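Local coordinates for mandelate racemase/muconate lactonizing enzyme family protein (Roseovarius nubinhibens ISM, PDB 3U4F) that binds magnesium in a TIM-barrel active site of the enolase superfamily and may act as a hydro-lyase, at residues 201-206 and 227-232; 137-142 and 165-170; 25-30 and 40-45. One frame throughout, in Å; residues are numbered along the deposited sequence.

Contact 1 (201-206 and 227-232); sequences ALLIDA and FSHFEE. With MG (magnesium ion), chain E; GAI (guanidine), chain F.
Asp205 and Glu231 put carboxylate oxygens OD2 and OE2 2.9 Å apart, a closeness paid for by the magnesium ion that each binds at 2.1 Å. Glu257, a water and two nitrogens of a bound guanidine complete the metal's shell. That water lies 2.7 Å from Asp205 OD1 and 2.8 Å from OE1 of Glu232, whose OE2 is bonded to Ser208 OG; Asp205 OD1 also takes a bond from Asn207 N. Glu231 OE1 is gripped by three donors: His229 NE2 at 2.8 Å, nearly straight and in the imidazole plane, a salt bridge from Lys167 NZ and a hydrogen bond from Gln278 NE2, which should fix the carboxylate's rotation. Parallel strands 201-205 and 229-231 are neighbours in the enolase-superfamily barrel, joined as a beta-alpha-beta unit through helix 212-224, and their C-terminal ends deliver the metal ligands. Across the pair Ile204 N bonds to His229 O, Ile204 O accepts from Glu231 N, and Ala206 N reaches Glu231 O. Leu202 O receives Ser228 N in a nearly straight bond (N-H...O 168°), and a water joins Leu202 N to Ser228 OG. Apolar carbons sit over ring faces as CH-pi contacts: Leu203 CD2 on His229, Leu202 CB on Phe227.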
loop_
_atom_site.group_PDB
_atom_site.type_symbol
_atom_site.label_atom_id
_atom_site.label_comp_id
_atom_site.label_asym_id
_atom_site.label_seq_id
_atom_site.Cartn_x
_atom_site.Cartn_y
_atom_site.Cartn_z
ATOM N N ALA A 201 -34.659 -2.844 7.528
ATOM C CA ALA A 201 -33.334 -2.616 8.103
ATOM C C ALA A 201 -32.682 -1.444 7.365
ATOM O O ALA A 201 -32.649 -1.393 6.108
ATOM C CB ALA A 201 -32.476 -3.861 8.011
ATOM N N LEU A 202 -32.192 -0.474 8.133
ATOM C CA LEU A 202 -31.572 0.691 7.528
ATOM C C LEU A 202 -30.109 0.808 7.966
ATOM O O LEU A 202 -29.794 0.740 9.155
ATOM C CB LEU A 202 -32.342 1.971 7.858
ATOM C CG LEU A 202 -33.802 2.067 7.367
ATOM C CD1 LEU A 202 -34.475 3.344 7.935
ATOM C CD2 LEU A 202 -33.916 2.008 5.817
ATOM N N LEU A 203 -29.239 0.968 6.968
ATOM C CA LEU A 203 -27.788 1.018 7.164
ATOM C C LEU A 203 -27.297 2.354 6.617
ATOM O O LEU A 203 -27.926 2.935 5.738
ATOM C CB LEU A 203 -27.114 -0.105 6.343
ATOM C CG LEU A 203 -27.433 -1.583 6.546
ATOM C CD1 LEU A 203 -28.790 -2.003 5.981
ATOM C CD2 LEU A 203 -26.298 -2.436 5.842
ATOM N N ILE A 204 -26.165 2.842 7.106
ATOM C CA ILE A 204 -25.615 4.073 6.547
ATOM C C ILE A 204 -24.110 3.935 6.520
ATOM O O ILE A 204 -23.529 3.172 7.305
ATOM C CB ILE A 204 -26.069 5.350 7.357
ATOM C CG1 ILE A 204 -25.931 6.640 6.519
ATOM C CG2 ILE A 204 -25.363 5.434 8.708
ATOM C CD1 ILE A 204 -26.892 7.780 7.016
ATOM N N ASP A 205 -23.475 4.698 5.642
ATOM C CA ASP A 205 -22.032 4.591 5.479
ATOM C C ASP A 205 -21.516 6.032 5.342
ATOM O O ASP A 205 -21.976 6.764 4.475
ATOM C CB ASP A 205 -21.770 3.793 4.203
ATOM C CG ASP A 205 -20.315 3.348 4.045
ATOM O OD1 ASP A 205 -19.414 4.008 4.587
ATOM O OD2 ASP A 205 -20.086 2.308 3.362
ATOM N N ALA A 206 -20.580 6.410 6.211
ATOM C CA ALA A 206 -20.029 7.780 6.262
ATOM C C ALA A 206 -18.723 7.914 5.500
ATOM O O ALA A 206 -18.128 8.997 5.427
ATOM C CB ALA A 206 -19.830 8.211 7.727
ATOM N N PHE A 227 -31.787 2.907 12.880
ATOM C CA PHE A 227 -30.733 2.327 12.032
ATOM C C PHE A 227 -29.973 1.225 12.774
ATOM O O PHE A 227 -29.865 1.231 14.016
ATOM C CB PHE A 227 -29.767 3.399 11.512
ATOM C CG PHE A 227 -30.262 4.154 10.311
ATOM C CD1 PHE A 227 -31.430 4.951 10.368
ATOM C CD2 PHE A 227 -29.525 4.124 9.121
ATOM C CE1 PHE A 227 -31.852 5.698 9.250
ATOM C CE2 PHE A 227 -29.939 4.847 7.995
ATOM C CZ PHE A 227 -31.099 5.641 8.058
ATOM N N SER A 228 -29.434 0.260 12.026
ATOM C CA SER A 228 -28.803 -0.896 12.652
ATOM C C SER A 228 -27.343 -1.156 12.255
ATOM O O SER A 228 -26.759 -2.170 12.680
ATOM C CB SER A 228 -29.642 -2.163 12.404
ATOM O OG SER A 228 -30.000 -2.236 11.019
ATOM N N HIS A 229 -26.748 -0.216 11.499
ATOM C CA HIS A 229 -25.420 -0.444 10.897
ATOM C C HIS A 229 -24.862 0.943 10.544
ATOM O O HIS A 229 -25.473 1.678 9.765
ATOM C CB HIS A 229 -25.641 -1.331 9.647
ATOM C CG HIS A 229 -24.440 -1.528 8.770
ATOM N ND1 HIS A 229 -23.907 -2.776 8.520
ATOM C CD2 HIS A 229 -23.706 -0.654 8.040
ATOM C CE1 HIS A 229 -22.891 -2.664 7.678
ATOM N NE2 HIS A 229 -22.750 -1.384 7.373
ATOM N N PHE A 230 -23.724 1.284 11.127
ATOM C CA PHE A 230 -23.083 2.598 10.946
ATOM C C PHE A 230 -21.651 2.320 10.494
ATOM O O PHE A 230 -20.770 1.950 11.294
ATOM C CB PHE A 230 -23.124 3.321 12.305
ATOM C CG PHE A 230 -22.590 4.731 12.297
ATOM C CD1 PHE A 230 -22.415 5.440 11.118
ATOM C CD2 PHE A 230 -22.339 5.361 13.509
ATOM C CE1 PHE A 230 -21.950 6.774 11.144
ATOM C CE2 PHE A 230 -21.877 6.702 13.547
ATOM C CZ PHE A 230 -21.691 7.392 12.382
ATOM N N GLU A 231 -21.428 2.489 9.200
ATOM C CA GLU A 231 -20.198 2.063 8.570
ATOM C C GLU A 231 -19.198 3.209 8.407
ATOM O O GLU A 231 -19.570 4.291 8.007
ATOM C CB GLU A 231 -20.543 1.438 7.222
ATOM C CG GLU A 231 -19.344 0.975 6.416
ATOM C CD GLU A 231 -19.763 0.031 5.306
ATOM O OE1 GLU A 231 -20.909 -0.510 5.384
ATOM O OE2 GLU A 231 -18.934 -0.188 4.382
ATOM N N GLU A 232 -17.941 2.910 8.730
ATOM C CA GLU A 232 -16.777 3.766 8.508
ATOM C C GLU A 232 -17.024 5.192 9.000
ATOM O O GLU A 232 -16.927 6.129 8.241
ATOM C CB GLU A 232 -16.343 3.715 7.019
ATOM C CG GLU A 232 -14.905 4.177 6.752
ATOM C CD GLU A 232 -14.488 3.918 5.309
ATOM O OE1 GLU A 232 -14.674 2.760 4.880
ATOM O OE2 GLU A 232 -13.963 4.858 4.636
HETATM MG MG MG E . -18.352 1.158 2.905
HETATM C C GAI F . -19.463 0.806 0.612
HETATM N N1 GAI F . -20.104 0.615 -0.513
HETATM N N2 GAI F . -18.556 1.822 0.835
HETATM N N3 GAI F . -19.629 -0.050 1.634
HETATM O O HOH W 1 -32.380 -0.990 11.057
HETATM O O HOH W 2 -17.300 2.580 3.811
#

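Contact 2 (137-142 and 165-170). With GAI (guanidine), chain F.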
loop_
_atom_site.group_PDB
_atom_site.type_symbol
_atom_site.label_atom_id
_atom_site.label_comp_id
_atom_site.label_asym_id
_atom_site.label_seq_id
_atom_site.Cartn_x
_atom_site.Cartn_y
_atom_site.Cartn_z
ATOM N N TYR A 137 -28.687 -6.519 0.869
ATOM C CA TYR A 137 -29.150 -5.153 1.076
ATOM C C TYR A 137 -28.893 -4.300 -0.160
ATOM O O TYR A 137 -27.842 -4.424 -0.796
ATOM C CB TYR A 137 -28.564 -4.531 2.355
ATOM C CG TYR A 137 -27.078 -4.158 2.379
ATOM C CD1 TYR A 137 -26.655 -2.894 1.973
ATOM C CD2 TYR A 137 -26.132 -5.035 2.925
ATOM C CE1 TYR A 137 -25.285 -2.528 2.043
ATOM C CE2 TYR A 137 -24.787 -4.697 3.031
ATOM C CZ TYR A 137 -24.365 -3.429 2.593
ATOM O OH TYR A 137 -23.030 -3.073 2.700
ATOM N N ALA A 138 -29.866 -3.448 -0.488
ATOM C CA ALA A 138 -29.783 -2.488 -1.583
ATOM C C ALA A 138 -28.825 -1.360 -1.198
ATOM O O ALA A 138 -29.060 -0.640 -0.242
ATOM C CB ALA A 138 -31.159 -1.931 -1.899
ATOM N N SER A 139 -27.712 -1.266 -1.900
ATOM C CA SER A 139 -26.683 -0.328 -1.513
ATOM C C SER A 139 -26.628 0.816 -2.538
ATOM O O SER A 139 -26.280 0.625 -3.712
ATOM C CB SER A 139 -25.334 -1.025 -1.353
ATOM O OG SER A 139 -24.381 -0.167 -0.760
ATOM N N SER A 140 -26.994 2.004 -2.065
ATOM C CA SER A 140 -26.757 3.235 -2.797
ATOM C C SER A 140 -25.290 3.672 -2.665
ATOM O O SER A 140 -24.728 3.698 -1.552
ATOM C CB SER A 140 -27.648 4.339 -2.252
ATOM O OG SER A 140 -27.204 5.604 -2.734
HETATM N N MSE A 141 -24.704 4.064 -3.790
HETATM C CA MSE A 141 -23.338 4.597 -3.823
HETATM C C MSE A 141 -23.333 6.119 -3.764
HETATM O O MSE A 141 -22.279 6.719 -3.556
HETATM C CB MSE A 141 -22.609 4.135 -5.115
HETATM C CG MSE A 141 -22.570 2.621 -5.300
HETATM SE SE MSE A 141 -21.603 1.799 -3.785
HETATM C CE MSE A 141 -22.542 0.094 -3.628
ATOM N N LYS A 142 -24.499 6.748 -3.931
ATOM C CA LYS A 142 -24.537 8.185 -4.258
ATOM C C LYS A 142 -24.668 9.118 -3.067
ATOM O O LYS A 142 -25.409 8.832 -2.140
ATOM C CB LYS A 142 -25.693 8.458 -5.234
ATOM C CG LYS A 142 -25.464 7.907 -6.652
ATOM C CD LYS A 142 -26.578 8.365 -7.589
ATOM C CE LYS A 142 -26.219 8.118 -9.048
ATOM N NZ LYS A 142 -27.162 8.781 -10.008
ATOM N N ALA A 165 -33.652 -4.477 3.334
ATOM C CA ALA A 165 -32.505 -3.783 3.936
ATOM C C ALA A 165 -31.920 -2.818 2.906
ATOM O O ALA A 165 -31.846 -3.144 1.711
ATOM C CB ALA A 165 -31.449 -4.800 4.357
ATOM N N PHE A 166 -31.493 -1.643 3.362
ATOM C CA PHE A 166 -31.156 -0.536 2.453
ATOM C C PHE A 166 -30.035 0.297 3.072
ATOM O O PHE A 166 -30.112 0.658 4.245
ATOM C CB PHE A 166 -32.366 0.384 2.208
ATOM C CG PHE A 166 -33.618 -0.348 1.776
ATOM C CD1 PHE A 166 -33.923 -0.484 0.434
ATOM C CD2 PHE A 166 -34.471 -0.895 2.724
ATOM C CE1 PHE A 166 -35.073 -1.173 0.028
ATOM C CE2 PHE A 166 -35.602 -1.609 2.344
ATOM C CZ PHE A 166 -35.899 -1.748 0.984
ATOM N N LYS A 167 -28.999 0.596 2.288
ATOM C CA LYS A 167 -27.902 1.425 2.801
ATOM C C LYS A 167 -27.794 2.728 2.014
ATOM O O LYS A 167 -27.791 2.711 0.771
ATOM C CB LYS A 167 -26.554 0.667 2.803
ATOM C CG LYS A 167 -25.417 1.452 3.467
ATOM C CD LYS A 167 -24.180 0.597 3.702
ATOM C CE LYS A 167 -23.294 0.583 2.472
ATOM N NZ LYS A 167 -22.134 -0.295 2.762
ATOM N N VAL A 168 -27.699 3.850 2.734
ATOM C CA VAL A 168 -27.515 5.165 2.118
ATOM C C VAL A 168 -26.239 5.813 2.671
ATOM O O VAL A 168 -25.549 5.220 3.494
ATOM C CB VAL A 168 -28.772 6.078 2.355
ATOM C CG1 VAL A 168 -30.001 5.403 1.802
ATOM C CG2 VAL A 168 -28.923 6.365 3.814
ATOM N N ARG A 169 -25.898 7.005 2.197
ATOM C CA ARG A 169 -24.638 7.634 2.548
ATOM C C ARG A 169 -24.853 8.798 3.524
ATOM O O ARG A 169 -25.826 9.527 3.398
ATOM C CB ARG A 169 -23.970 8.168 1.295
ATOM C CG ARG A 169 -23.745 7.096 0.224
ATOM C CD ARG A 169 -22.602 6.139 0.641
ATOM N NE ARG A 169 -22.778 4.814 0.014
ATOM C CZ ARG A 169 -21.906 3.824 0.129
ATOM N NH1 ARG A 169 -20.753 4.036 0.765
ATOM N NH2 ARG A 169 -22.186 2.632 -0.393
ATOM N N ALA A 170 -23.919 8.966 4.452
ATOM C CA ALA A 170 -23.846 10.135 5.349
ATOM C C ALA A 170 -22.606 10.968 5.033
ATOM O O ALA A 170 -21.620 10.451 4.509
ATOM C CB ALA A 170 -23.764 9.680 6.788
HETATM C C GAI F . -19.463 0.806 0.612
HETATM N N1 GAI F . -20.104 0.615 -0.513
HETATM N N2 GAI F . -18.556 1.822 0.835
HETATM N N3 GAI F . -19.629 -0.050 1.634
HETATM O O HOH W 3 -27.369 8.439 -0.055
#
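Lys167 and Tyr137 slant across one another on the barrel's inner side, where parallel strands 132-139 and 165-169, linked through helix 147-161 as a beta-alpha-beta unit of the TIM barrel, line the active site. The lysine's CB and CD pack on Tyr137 CE1, CB at 3.5 Å. A bend at chi3 (86°) then turns the otherwise extended chain so that NZ, the salt-bridge partner of Glu231, meets Tyr137 OH at 2.9 Å and lies 2.8 Å from guanidine N3. A lysine suits this place: its long chain carries the ammonium to the pocket, and three N-H groups can serve more than one acceptor. Small Ser139 lies beside it, its OG 3.5 Å from Lys167 CE and hydrogen-bonded to Glu333. Arg169 approaches the same pocket differently. Its chain folds at chi2 (-73°), bringing the guanidinium edge-on to the carbonyl of Ser140; NE and NH2 both grip that one oxygen within the guanidinium plane, NE at 2.7 Å. This side-on hold fixes the flat group while NH2 reaches towards guanidine N1. Met141, a selenomethionine, slants past it, SE 3.5 Å from Arg169 NH2. On the opposite face of the sheet Ala138 CB packs 3.9 Å from Phe166 CD1. Ser140 OG, also bonded to Glu150, accepts from Lys142 N at 3.2 Å, an ST turn.

Contact 3 (25-30 and 40-45)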
loop_
_atom_site.group_PDB
_atom_site.type_symbol
_atom_site.label_atom_id
_atom_site.label_comp_id
_atom_site.label_asym_id
_atom_site.label_seq_id
_atom_site.Cartn_x
_atom_site.Cartn_y
_atom_site.Cartn_z
ATOM N N LEU A 25 0.980 -24.144 -11.274
ATOM C CA LEU A 25 0.533 -23.283 -12.356
ATOM C C LEU A 25 1.586 -23.193 -13.430
ATOM O O LEU A 25 2.747 -22.932 -13.136
ATOM C CB LEU A 25 0.181 -21.877 -11.856
ATOM C CG LEU A 25 -1.012 -21.748 -10.915
ATOM C CD1 LEU A 25 -1.304 -20.277 -10.702
ATOM C CD2 LEU A 25 -2.240 -22.477 -11.459
ATOM N N THR A 26 1.172 -23.382 -14.680
ATOM C CA THR A 26 2.081 -23.247 -15.810
ATOM C C THR A 26 1.837 -21.986 -16.652
ATOM O O THR A 26 2.673 -21.605 -17.450
ATOM C CB THR A 26 2.071 -24.518 -16.710
ATOM O OG1 THR A 26 0.726 -24.835 -17.083
ATOM C CG2 THR A 26 2.656 -25.697 -15.960
ATOM N N ALA A 27 0.678 -21.354 -16.499
ATOM C CA ALA A 27 0.393 -20.100 -17.190
ATOM C C ALA A 27 -0.592 -19.265 -16.382
ATOM O O ALA A 27 -1.481 -19.807 -15.731
ATOM C CB ALA A 27 -0.188 -20.351 -18.562
ATOM N N ILE A 28 -0.411 -17.953 -16.443
ATOM C CA ILE A 28 -1.369 -17.007 -15.881
ATOM C C ILE A 28 -1.596 -15.974 -16.989
ATOM O O ILE A 28 -0.642 -15.368 -17.505
ATOM C CB ILE A 28 -0.805 -16.291 -14.630
ATOM C CG1 ILE A 28 -0.588 -17.284 -13.474
ATOM C CG2 ILE A 28 -1.783 -15.186 -14.223
ATOM C CD1 ILE A 28 0.200 -16.727 -12.248
ATOM N N GLU A 29 -2.859 -15.805 -17.379
ATOM C CA GLU A 29 -3.241 -14.879 -18.427
ATOM C C GLU A 29 -4.189 -13.822 -17.897
ATOM O O GLU A 29 -5.058 -14.114 -17.061
ATOM C CB GLU A 29 -3.960 -15.635 -19.548
ATOM C CG GLU A 29 -3.087 -16.738 -20.180
ATOM C CD GLU A 29 -3.923 -17.708 -20.991
ATOM O OE1 GLU A 29 -3.947 -17.580 -22.249
ATOM O OE2 GLU A 29 -4.565 -18.564 -20.345
ATOM N N THR A 30 -4.040 -12.600 -18.380
ATOM C CA THR A 30 -4.977 -11.537 -17.986
ATOM C C THR A 30 -5.658 -10.989 -19.217
ATOM O O THR A 30 -5.071 -10.938 -20.310
ATOM C CB THR A 30 -4.287 -10.365 -17.214
ATOM O OG1 THR A 30 -3.110 -9.951 -17.947
ATOM C CG2 THR A 30 -3.894 -10.793 -15.798
ATOM N N ARG A 40 -7.033 -15.893 -16.090
ATOM C CA ARG A 40 -7.194 -17.323 -16.334
ATOM C C ARG A 40 -5.927 -18.012 -15.937
ATOM O O ARG A 40 -4.847 -17.614 -16.407
ATOM C CB ARG A 40 -7.531 -17.653 -17.801
ATOM C CG ARG A 40 -7.713 -19.208 -17.984
ATOM C CD ARG A 40 -8.271 -19.611 -19.368
ATOM N NE ARG A 40 -7.398 -19.125 -20.454
ATOM C CZ ARG A 40 -7.751 -19.039 -21.736
ATOM N NH1 ARG A 40 -8.960 -19.416 -22.149
ATOM N NH2 ARG A 40 -6.884 -18.580 -22.628
ATOM N N VAL A 41 -6.033 -19.034 -15.095
ATOM C CA VAL A 41 -4.856 -19.801 -14.679
ATOM C C VAL A 41 -4.918 -21.205 -15.270
ATOM O O VAL A 41 -6.004 -21.746 -15.443
ATOM C CB VAL A 41 -4.654 -19.897 -13.147
ATOM C CG1 VAL A 41 -4.349 -18.502 -12.529
ATOM C CG2 VAL A 41 -5.855 -20.605 -12.424
ATOM N N THR A 42 -3.746 -21.762 -15.565
ATOM C CA THR A 42 -3.648 -23.113 -16.163
ATOM C C THR A 42 -2.689 -23.941 -15.334
ATOM O O THR A 42 -1.576 -23.510 -15.077
ATOM C CB THR A 42 -3.113 -23.077 -17.612
ATOM O OG1 THR A 42 -3.885 -22.166 -18.390
ATOM C CG2 THR A 42 -3.158 -24.483 -18.282
ATOM N N SER A 43 -3.131 -25.119 -14.899
ATOM C CA SER A 43 -2.268 -26.006 -14.151
ATOM C C SER A 43 -1.519 -26.922 -15.116
ATOM O O SER A 43 -1.847 -26.993 -16.313
ATOM C CB SER A 43 -3.062 -26.817 -13.122
ATOM O OG SER A 43 -4.030 -27.608 -13.787
ATOM N N GLU A 44 -0.517 -27.619 -14.593
ATOM C CA GLU A 44 0.356 -28.442 -15.444
ATOM C C GLU A 44 -0.393 -29.619 -16.064
ATOM O O GLU A 44 -0.061 -30.041 -17.165
ATOM C CB GLU A 44 1.644 -28.867 -14.716
ATOM C CG GLU A 44 1.470 -29.796 -13.542
ATOM C CD GLU A 44 2.808 -30.329 -13.001
ATOM O OE1 GLU A 44 3.857 -30.185 -13.682
ATOM O OE2 GLU A 44 2.799 -30.903 -11.888
ATOM N N ASP A 45 -1.442 -30.090 -15.388
ATOM C CA ASP A 45 -2.350 -31.114 -15.931
ATOM C C ASP A 45 -3.320 -30.615 -17.011
ATOM O O ASP A 45 -4.031 -31.415 -17.616
ATOM C CB ASP A 45 -3.158 -31.764 -14.808
ATOM C CG ASP A 45 -4.305 -30.874 -14.316
ATOM O OD1 ASP A 45 -4.058 -30.005 -13.448
ATOM O OD2 ASP A 45 -5.453 -31.051 -14.797
HETATM O O HOH W 4 -3.573 -19.503 -17.983
#
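Segments 25-30 and 40-45 run antiparallel, their strand axes 4.6 Å apart at closest approach and 158° between directions, as the two arms of the beta hairpin that opens the N-terminal domain of this enolase-superfamily protein. Glu29 and Arg40 form a hydrogen-bonded pair through both backbone N-H groups, and Ile28 with Val41 is the non-hydrogen-bonded pair beside it. Ala27 O then accepts from Thr42 N. At the next step the register slips by one residue: Thr26 and Ala27 both face Thr42, a classic beta bulge, in which Thr42 O takes a firm bond from Thr26 N at 2.8 Å and a weak one from Ala27 N.

On one face Val41 meets Leu25 and Ile28. Leu25 CD2 comes 3.9 Å from Val41 CB, while Ile28 CG1 lies alongside Val41 CG1. Branched and aliphatic residues suit this side, which helices 58-73 and 98-119 cover. The other face is mostly polar. Glu29 and Arg40 point the same way, and their salt bridge is side-on: Arg40 offers NE to OE2 at 2.9 Å and NH2 to OE1 at 3.1 Å. Both oxygens lie close to the guanidinium plane, but the carboxylate is turned 31° from it, so NE meets OE2 from above the carboxylate plane. Tyr383 on the neighbouring strand 382-387 also bonds Glu29 OE1, leaving the charged pair tied to a third strand. Small Ala27 sets its CB against Thr42 CB. Between these pairs a water lies 2.7 Å from both Glu29 OE2 and Thr42 OG1 and 2.8 Å from Arg40 O.

From the N terminus, contact 3 comes first, closing the short hairpin between strands 25-32 and 37-43 in the four-stranded sheet in which the C-terminal strand 382-387 is the edge strand beside 25-32. Contact 2 next closes a loop through helix 147-161, and contact 1 another through helix 212-224. The three follow in series, with none enclosing or crossing another. Contacts 1 and 2 are adjacent in the barrel because strands 165-169 and 201-205 are neighbours: Leu203 N lies 2.9 Å from Phe166 O, and both contacts reach the guanidine. Contact 3 belongs to the other domain, on the opposite side of the chain's centre, its centre about 41 Å from that of contact 1.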